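Local coordinates for protein alanine racemase (Oenococcus oeni PSU-1, PDB 3HUR) that belongs to the alanine racemase family, pairing an N-terminal TIM-barrel-type domain with a C-terminal domain built mainly of beta strands, at residues 306-311 with 324-329; 12-17 with 248-253. All coordinates share one frame; numbering follows the deposited sequence.

Contact 1 of 2, residues 306-311 with 324-329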
ATOM      1  N   ASN A 306     -23.441 -22.426   2.234  1.00 49.59           N
ATOM      2  CA  ASN A 306     -24.706 -23.159   2.184  1.00 51.51           C
ATOM      3  C   ASN A 306     -25.904 -22.277   2.506  1.00 52.15           C
ATOM      4  O   ASN A 306     -26.778 -22.656   3.296  1.00 52.94           O
ATOM      5  CB  ASN A 306     -24.674 -24.322   3.174  1.00 52.09           C
ATOM      6  CG  ASN A 306     -25.401 -25.534   2.650  1.00 54.71           C
ATOM      7  OD1 ASN A 306     -24.843 -26.304   1.873  1.00 59.30           O
ATOM      8  ND2 ASN A 306     -26.633 -25.720   3.074  1.00 57.07           N
ATOM      9  N   GLY A 307     -25.934 -21.086   1.920  1.00 52.58           N
ATOM     10  CA  GLY A 307     -27.014 -20.141   2.192  1.00 52.92           C
ATOM     11  C   GLY A 307     -26.939 -19.531   3.585  1.00 52.93           C
ATOM     12  O   GLY A 307     -27.577 -18.529   3.852  1.00 52.47           O
ATOM     13  N   LYS A 308     -26.131 -20.108   4.467  1.00 53.20           N
ATOM     14  CA  LYS A 308     -26.074 -19.635   5.838  1.00 53.79           C
ATOM     15  C   LYS A 308     -24.786 -18.865   6.122  1.00 53.49           C
ATOM     16  O   LYS A 308     -23.753 -18.996   5.461  1.00 53.65           O
ATOM     17  CB  LYS A 308     -26.221 -20.794   6.851  1.00 54.08           C
ATOM     18  CG  LYS A 308     -27.016 -22.024   6.334  1.00 57.10           C
ATOM     19  CD  LYS A 308     -27.779 -22.779   7.461  1.00 60.73           C
ATOM     20  CE  LYS A 308     -28.748 -23.866   6.900  1.00 62.30           C
ATOM     21  NZ  LYS A 308     -28.078 -25.212   6.723  1.00 62.81           N
ATOM     22  N   ARG A 309     -24.855 -18.138   7.207  1.00 52.70           N
ATOM     23  CA  ARG A 309     -23.884 -17.168   7.538  1.00 52.38           C
ATOM     24  C   ARG A 309     -23.090 -17.639   8.782  1.00 50.97           C
ATOM     25  O   ARG A 309     -23.554 -17.483   9.904  1.00 50.45           O
ATOM     26  CB  ARG A 309     -24.696 -15.924   7.801  1.00 52.80           C
ATOM     27  CG  ARG A 309     -23.955 -14.657   7.690  1.00 56.84           C
ATOM     28  CD  ARG A 309     -24.926 -13.441   7.651  1.00 60.99           C
ATOM     29  NE  ARG A 309     -24.251 -12.257   8.199  1.00 66.26           N
ATOM     30  CZ  ARG A 309     -23.944 -12.063   9.498  1.00 69.77           C
ATOM     31  NH1 ARG A 309     -24.280 -12.955  10.439  1.00 69.60           N
ATOM     32  NH2 ARG A 309     -23.300 -10.948   9.871  1.00 71.45           N
ATOM     33  N   MET A 310     -21.905 -18.233   8.574  1.00 49.16           N
ATOM     34  CA  MET A 310     -21.069 -18.756   9.683  1.00 47.29           C
ATOM     35  C   MET A 310     -19.938 -17.767  10.025  1.00 47.04           C
ATOM     36  O   MET A 310     -19.517 -17.000   9.156  1.00 47.75           O
ATOM     37  CB  MET A 310     -20.543 -20.159   9.350  1.00 46.33           C
ATOM     38  CG  MET A 310     -21.670 -21.197   9.247  1.00 43.30           C
ATOM     39  SD  MET A 310     -21.264 -22.596   8.255  1.00 37.30           S
ATOM     40  CE  MET A 310     -22.791 -23.029   7.412  1.00 39.27           C
ATOM     41  N   PRO A 311     -19.469 -17.752  11.294  1.00 46.08           N
ATOM     42  CA  PRO A 311     -18.593 -16.682  11.730  1.00 45.91           C
ATOM     43  C   PRO A 311     -17.101 -16.938  11.508  1.00 45.68           C
ATOM     44  O   PRO A 311     -16.647 -18.072  11.519  1.00 46.15           O
ATOM     45  CB  PRO A 311     -18.895 -16.602  13.220  1.00 45.61           C
ATOM     46  CG  PRO A 311     -19.101 -17.998  13.588  1.00 45.81           C
ATOM     47  CD  PRO A 311     -19.823 -18.626  12.424  1.00 46.06           C
ATOM     48  N   LYS A 324     -15.812 -21.109  11.998  1.00 44.40           N
ATOM     49  CA  LYS A 324     -16.567 -22.098  12.775  1.00 46.34           C
ATOM     50  C   LYS A 324     -17.787 -22.496  11.999  1.00 46.58           C
ATOM     51  O   LYS A 324     -18.627 -21.661  11.752  1.00 46.24           O
ATOM     52  CB  LYS A 324     -17.009 -21.523  14.135  1.00 47.49           C
ATOM     53  CG  LYS A 324     -17.699 -22.563  15.069  1.00 51.15           C
ATOM     54  CD  LYS A 324     -18.274 -21.932  16.346  1.00 56.80           C
ATOM     55  CE  LYS A 324     -19.084 -23.005  17.156  1.00 60.43           C
ATOM     56  NZ  LYS A 324     -19.618 -22.537  18.510  1.00 62.15           N
ATOM     57  N   LEU A 325     -17.889 -23.778  11.653  1.00 47.97           N
ATOM     58  CA  LEU A 325     -19.007 -24.324  10.870  1.00 48.84           C
ATOM     59  C   LEU A 325     -20.129 -24.859  11.781  1.00 50.68           C
ATOM     60  O   LEU A 325     -19.887 -25.208  12.935  1.00 51.15           O
ATOM     61  CB  LEU A 325     -18.507 -25.463   9.989  1.00 48.15           C
ATOM     62  CG  LEU A 325     -17.234 -25.222   9.162  1.00 48.15           C
ATOM     63  CD1 LEU A 325     -16.643 -26.538   8.597  1.00 44.06           C
ATOM     64  CD2 LEU A 325     -17.511 -24.208   8.051  1.00 45.36           C
ATOM     65  N   ASP A 326     -21.347 -24.958  11.259  1.00 52.73           N
ATOM     66  CA  ASP A 326     -22.477 -25.387  12.094  1.00 54.48           C
ATOM     67  C   ASP A 326     -22.525 -26.913  12.160  1.00 55.03           C
ATOM     68  O   ASP A 326     -22.856 -27.495  13.193  1.00 56.16           O
ATOM     69  CB  ASP A 326     -23.831 -24.694  11.730  1.00 54.67           C
ATOM     70  CG  ASP A 326     -24.295 -24.924  10.278  1.00 57.22           C
ATOM     71  OD1 ASP A 326     -23.563 -25.554   9.474  1.00 58.85           O
ATOM     72  OD2 ASP A 326     -25.426 -24.454   9.940  1.00 60.68           O
ATOM     73  N   ARG A 327     -22.142 -27.556  11.075  1.00 55.40           N
ATOM     74  CA  ARG A 327     -21.930 -28.997  11.066  1.00 55.51           C
ATOM     75  C   ARG A 327     -20.625 -29.214  10.318  1.00 54.76           C
ATOM     76  O   ARG A 327     -19.908 -28.263  10.064  1.00 55.22           O
ATOM     77  CB  ARG A 327     -23.113 -29.721  10.392  1.00 55.71           C
ATOM     78  CG  ARG A 327     -23.751 -28.957   9.256  1.00 57.18           C
ATOM     79  CD  ARG A 327     -24.547 -29.873   8.339  1.00 60.23           C
ATOM     80  NE  ARG A 327     -23.742 -30.345   7.206  1.00 61.07           N
ATOM     81  CZ  ARG A 327     -24.055 -30.185   5.920  1.00 61.17           C
ATOM     82  NH1 ARG A 327     -23.221 -30.655   4.985  1.00 61.64           N
ATOM     83  NH2 ARG A 327     -25.187 -29.576   5.558  1.00 60.73           N
ATOM     84  N   LYS A 328     -20.313 -30.450   9.967  1.00 53.96           N
ATOM     85  CA  LYS A 328     -19.084 -30.747   9.254  1.00 53.45           C
ATOM     86  C   LYS A 328     -19.386 -30.534   7.775  1.00 51.73           C
ATOM     87  O   LYS A 328     -20.441 -30.987   7.312  1.00 52.18           O
ATOM     88  CB  LYS A 328     -18.667 -32.203   9.549  1.00 54.08           C
ATOM     89  CG  LYS A 328     -17.352 -32.678   8.890  1.00 56.38           C
ATOM     90  CD  LYS A 328     -17.263 -34.218   8.836  1.00 59.16           C
ATOM     91  CE  LYS A 328     -15.887 -34.713   8.324  1.00 60.77           C
ATOM     92  NZ  LYS A 328     -15.979 -35.985   7.506  1.00 61.27           N
ATOM     93  N   TYR A 329     -18.505 -29.848   7.030  1.00 49.24           N
ATOM     94  CA  TYR A 329     -18.640 -29.813   5.560  1.00 47.08           C
ATOM     95  C   TYR A 329     -17.433 -30.426   4.898  1.00 46.04           C
ATOM     96  O   TYR A 329     -16.346 -30.395   5.448  1.00 46.35           O
ATOM     97  CB  TYR A 329     -18.848 -28.394   5.030  1.00 46.83           C
ATOM     98  CG  TYR A 329     -20.158 -27.801   5.423  1.00 44.66           C
ATOM     99  CD1 TYR A 329     -20.371 -27.369   6.728  1.00 45.04           C
ATOM    100  CD2 TYR A 329     -21.189 -27.684   4.521  1.00 44.63           C
ATOM    101  CE1 TYR A 329     -21.575 -26.828   7.124  1.00 43.27           C
ATOM    102  CE2 TYR A 329     -22.426 -27.137   4.914  1.00 44.66           C
ATOM    103  CZ  TYR A 329     -22.589 -26.715   6.220  1.00 44.23           C
ATOM    104  OH  TYR A 329     -23.778 -26.190   6.642  1.00 49.96           O
TER

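Contact 2 of 2, residues 12-17 with 248-253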
ATOM      1  N   VAL A  12     -14.142 -14.653  -8.789  1.00 22.97           N
ATOM      2  CA  VAL A  12     -15.316 -13.758  -8.874  1.00 22.68           C
ATOM      3  C   VAL A  12     -16.334 -14.481  -9.668  1.00 23.80           C
ATOM      4  O   VAL A  12     -16.089 -14.822 -10.809  1.00 23.32           O
ATOM      5  CB  VAL A  12     -15.086 -12.454  -9.660  1.00 22.59           C
ATOM      6  CG1 VAL A  12     -16.400 -11.626  -9.706  1.00 18.52           C
ATOM      7  CG2 VAL A  12     -13.971 -11.651  -9.046  1.00 23.03           C
ATOM      8  N   SER A  13     -17.484 -14.694  -9.045  1.00 25.24           N
ATOM      9  CA  SER A  13     -18.561 -15.458  -9.618  1.00 25.74           C
ATOM     10  C   SER A  13     -19.576 -14.441 -10.168  1.00 26.53           C
ATOM     11  O   SER A  13     -20.048 -13.588  -9.436  1.00 26.64           O
ATOM     12  CB  SER A  13     -19.180 -16.307  -8.511  1.00 25.25           C
ATOM     13  OG  SER A  13     -20.318 -16.945  -9.012  1.00 27.30           O
ATOM     14  N   VAL A  14     -19.912 -14.571 -11.437  1.00 27.10           N
ATOM     15  CA  VAL A  14     -20.730 -13.634 -12.163  1.00 28.01           C
ATOM     16  C   VAL A  14     -21.987 -14.350 -12.715  1.00 29.70           C
ATOM     17  O   VAL A  14     -21.899 -15.218 -13.582  1.00 31.37           O
ATOM     18  CB  VAL A  14     -19.959 -13.070 -13.374  1.00 28.09           C
ATOM     19  CG1 VAL A  14     -20.862 -12.126 -14.159  1.00 26.93           C
ATOM     20  CG2 VAL A  14     -18.641 -12.395 -12.950  1.00 25.34           C
ATOM     21  N   ASP A  15     -23.150 -13.992 -12.211  1.00 30.42           N
ATOM     22  CA  ASP A  15     -24.384 -14.640 -12.612  1.00 30.97           C
ATOM     23  C   ASP A  15     -25.028 -13.904 -13.799  1.00 31.29           C
ATOM     24  O   ASP A  15     -25.591 -12.800 -13.645  1.00 30.92           O
ATOM     25  CB  ASP A  15     -25.322 -14.642 -11.421  1.00 31.40           C
ATOM     26  CG  ASP A  15     -26.715 -14.995 -11.799  1.00 31.92           C
ATOM     27  OD1 ASP A  15     -26.963 -15.169 -13.012  1.00 31.74           O
ATOM     28  OD2 ASP A  15     -27.551 -15.071 -10.882  1.00 33.22           O
ATOM     29  N   LEU A  16     -24.956 -14.510 -14.971  1.00 30.91           N
ATOM     30  CA  LEU A  16     -25.340 -13.803 -16.188  1.00 30.61           C
ATOM     31  C   LEU A  16     -26.814 -13.657 -16.307  1.00 31.63           C
ATOM     32  O   LEU A  16     -27.262 -12.743 -16.989  1.00 30.58           O
ATOM     33  CB  LEU A  16     -24.801 -14.488 -17.442  1.00 30.13           C
ATOM     34  CG  LEU A  16     -23.273 -14.458 -17.606  1.00 28.85           C
ATOM     35  CD1 LEU A  16     -22.792 -15.335 -18.763  1.00 24.27           C
ATOM     36  CD2 LEU A  16     -22.794 -13.014 -17.761  1.00 26.07           C
ATOM     37  N   ASP A  17     -27.565 -14.536 -15.640  1.00 33.26           N
ATOM     38  CA  ASP A  17     -29.029 -14.422 -15.594  1.00 35.34           C
ATOM     39  C   ASP A  17     -29.411 -13.115 -14.912  1.00 35.34           C
ATOM     40  O   ASP A  17     -30.325 -12.423 -15.347  1.00 35.73           O
ATOM     41  CB  ASP A  17     -29.698 -15.540 -14.776  1.00 35.96           C
ATOM     42  CG  ASP A  17     -29.719 -16.896 -15.488  1.00 39.80           C
ATOM     43  OD1 ASP A  17     -30.086 -17.000 -16.680  1.00 43.66           O
ATOM     44  OD2 ASP A  17     -29.400 -17.892 -14.808  1.00 46.88           O
ATOM     45  N   GLU A 248     -30.407  -6.617  -9.212  1.00 42.55           N
ATOM     46  CA  GLU A 248     -29.650  -7.668  -8.490  1.00 41.11           C
ATOM     47  C   GLU A 248     -28.146  -7.372  -8.594  1.00 39.07           C
ATOM     48  O   GLU A 248     -27.664  -7.041  -9.668  1.00 38.09           O
ATOM     49  CB  GLU A 248     -29.974  -9.045  -9.106  1.00 41.12           C
ATOM     50  CG  GLU A 248     -31.288  -9.672  -8.623  1.00 43.35           C
ATOM     51  CD  GLU A 248     -31.918 -10.687  -9.611  1.00 48.37           C
ATOM     52  OE1 GLU A 248     -31.243 -11.172 -10.546  1.00 48.65           O
ATOM     53  OE2 GLU A 248     -33.125 -11.023  -9.444  1.00 54.26           O
ATOM     54  N   ARG A 249     -27.411  -7.484  -7.490  1.00 38.10           N
ATOM     55  CA  ARG A 249     -25.919  -7.520  -7.538  1.00 37.24           C
ATOM     56  C   ARG A 249     -25.525  -8.825  -8.220  1.00 35.65           C
ATOM     57  O   ARG A 249     -25.950  -9.871  -7.794  1.00 34.88           O
ATOM     58  CB  ARG A 249     -25.278  -7.410  -6.143  1.00 37.30           C
ATOM     59  CG  ARG A 249     -23.709  -7.439  -6.147  1.00 40.56           C
ATOM     60  CD  ARG A 249     -23.055  -7.309  -4.727  1.00 43.71           C
ATOM     61  NE  ARG A 249     -23.889  -7.902  -3.678  1.00 47.76           N
ATOM     62  CZ  ARG A 249     -23.923  -9.206  -3.350  1.00 50.40           C
ATOM     63  NH1 ARG A 249     -23.140 -10.115  -3.959  1.00 49.85           N
ATOM     64  NH2 ARG A 249     -24.754  -9.609  -2.386  1.00 50.37           N
ATOM     65  N   ILE A 250     -24.761  -8.761  -9.312  1.00 34.76           N
ATOM     66  CA  ILE A 250     -24.538  -9.939 -10.133  1.00 33.85           C
ATOM     67  C   ILE A 250     -23.269 -10.700  -9.786  1.00 33.19           C
ATOM     68  O   ILE A 250     -23.090 -11.835 -10.219  1.00 33.23           O
ATOM     69  CB  ILE A 250     -24.574  -9.615 -11.668  1.00 33.97           C
ATOM     70  CG1 ILE A 250     -23.276  -8.978 -12.177  1.00 33.19           C
ATOM     71  CG2 ILE A 250     -25.740  -8.694 -11.986  1.00 33.73           C
ATOM     72  CD1 ILE A 250     -23.308  -8.743 -13.656  1.00 30.55           C
ATOM     73  N   PHE A 251     -22.399 -10.107  -8.997  1.00 32.34           N
ATOM     74  CA  PHE A 251     -21.074 -10.696  -8.782  1.00 31.95           C
ATOM     75  C   PHE A 251     -20.904 -11.020  -7.306  1.00 32.17           C
ATOM     76  O   PHE A 251     -21.565 -10.423  -6.485  1.00 31.59           O
ATOM     77  CB  PHE A 251     -19.970  -9.733  -9.231  1.00 31.56           C
ATOM     78  CG  PHE A 251     -20.038  -8.421  -8.540  1.00 29.49           C
ATOM     79  CD1 PHE A 251     -19.357  -8.207  -7.384  1.00 27.47           C
ATOM     80  CD2 PHE A 251     -20.870  -7.429  -9.017  1.00 29.58           C
ATOM     81  CE1 PHE A 251     -19.454  -6.988  -6.708  1.00 30.77           C
ATOM     82  CE2 PHE A 251     -20.985  -6.218  -8.357  1.00 30.23           C
ATOM     83  CZ  PHE A 251     -20.280  -5.987  -7.195  1.00 30.55           C
ATOM     84  N   SER A 252     -20.010 -11.969  -7.015  1.00 32.47           N
ATOM     85  CA  SER A 252     -19.579 -12.345  -5.689  1.00 32.03           C
ATOM     86  C   SER A 252     -18.106 -12.695  -5.772  1.00 31.85           C
ATOM     87  O   SER A 252     -17.605 -13.110  -6.840  1.00 31.19           O
ATOM     88  CB  SER A 252     -20.265 -13.608  -5.277  1.00 33.23           C
ATOM     89  OG  SER A 252     -21.637 -13.415  -5.020  1.00 36.71           O
ATOM     90  N   VAL A 253     -17.404 -12.528  -4.651  1.00 31.10           N
ATOM     91  CA  VAL A 253     -16.082 -13.076  -4.522  1.00 29.99           C
ATOM     92  C   VAL A 253     -16.296 -14.345  -3.683  1.00 30.64           C
ATOM     93  O   VAL A 253     -16.978 -14.321  -2.649  1.00 30.28           O
ATOM     94  CB  VAL A 253     -15.077 -12.115  -3.898  1.00 29.92           C
ATOM     95  CG1 VAL A 253     -13.697 -12.812  -3.756  1.00 28.33           C
ATOM     96  CG2 VAL A 253     -14.938 -10.857  -4.722  1.00 26.14           C
TER

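Contact 1 of 2, residues 306-311 with 324-329
M310 reaches across to the 324-329 loop and lays its thioether end against D326 and the phenol end of Y329. Its methyl CE lies 3.4 Å from OD1 of D326 and also touches OH and CZ of Y329, while SD packs beside CA and CD2 of L325. CG stands anti to the carbonyl carbon, and a bend at chi3 (-144°) brings CE round to the phenol. With M310 SD 5.3 Å from the Y329 ring centroid and 46° off the ring normal, the pair is an oblique Met-aromatic contact. The phenol is held in turn by a 2.9 Å hydrogen bond from Y329 OH to the syn lone pair of D326 OD1, which lies in the ring plane at its edge. The guanidinium of R327 lies over one face of the same ring, offset toward the rim. These residues sit at the outer part of the C-terminal domain's mixed sheet, where strand 308-311 runs beside the end of strand 321-324 and the loop after it; I305 of strand 302-305 backs both M310 and L325. One backbone hydrogen bond crosses the contact, K324 N to P311 O at 3.2 Å. Beside it CD of P311 rests 3.3 Å from the carbonyl O of K324. At the far end, N306 brings OD1 to the edge of the tyrosine ring near CE2, its amide plane turned 55° from the ring. K308 crosses D326 at about a right angle, K308 NZ staying 4.2 Å from D326 OD2, beyond salt-bridge range but close enough for a probable weak attraction.

Contact 2 of 2, residues 12-17 with 248-253
An antiparallel strand pair in the mixed sheet joins strand 10-15, which leads into helix 16-30, to the start of strand 251-263, the two segments being 231 residues apart at their closest ends, with the parallel strands of the TIM-barrel-type domain between them in the chain. The axes of the short strands 12-15 and 251-253 approach to 4.5 Å at 161°, and the register supports the assignment, with V12 opposite V253 and V14 opposite F251 as non-hydrogen-bonded pairs and S13 opposite S252 as the hydrogen-bonded pair between them. S13 N donates to S252 O at 2.7 Å, and S252 N returns a bond to S13 O. A third bond, D15 N to I250 O, carries the pairing just past the start of the second strand. CA-H...O contacts fill in between, the CA atoms of V12 and F251 each lying 3.1 Å from an oxygen, S252 O and S13 O respectively. V12, V14, F251 and V253 share one face of the sheet. There the side chains of V12 and F251 run side by side, and a chi1 of 179° turns V12 CG1 onto F251 CB at 4.1 Å. The other face carries both serines, S13 CB lying 4.3 Å from S252 CB. Strand 372-375 lies along the other edge of strand 10-15, bonding V12 and V14 through the backbone of I373. D15 closes the strand as N-cap of helix 16-30, its OD1 accepting from A18 N and, weakly, from D17 N. R249 binds its own segment: R249 NH1 donates to F251 O at 3.0 Å, and R249 CG packs 3.7 Å above one face of the F251 ring, offset toward the rim.

In the fold
Both contacts reach the same mixed sheet of the C-terminal domain; their centres are about 21 Å apart and their nearest atoms about 11 Å apart, so they do not touch. The centre of contact 2 lies about 12 Å from that of the chain, the centre of contact 1 about 32 Å. Along the chain they come in series. Contact 2 joins segments 231 residues apart, bringing the chain's start into the sheet after the intervening barrel-type domain, whereas contact 1 is local, its segments 13 residues apart. Strand 251-263 connects them: its beginning pairs in contact 2, and its later residues V260 and I257 pack against L325 and Y329 of contact 1.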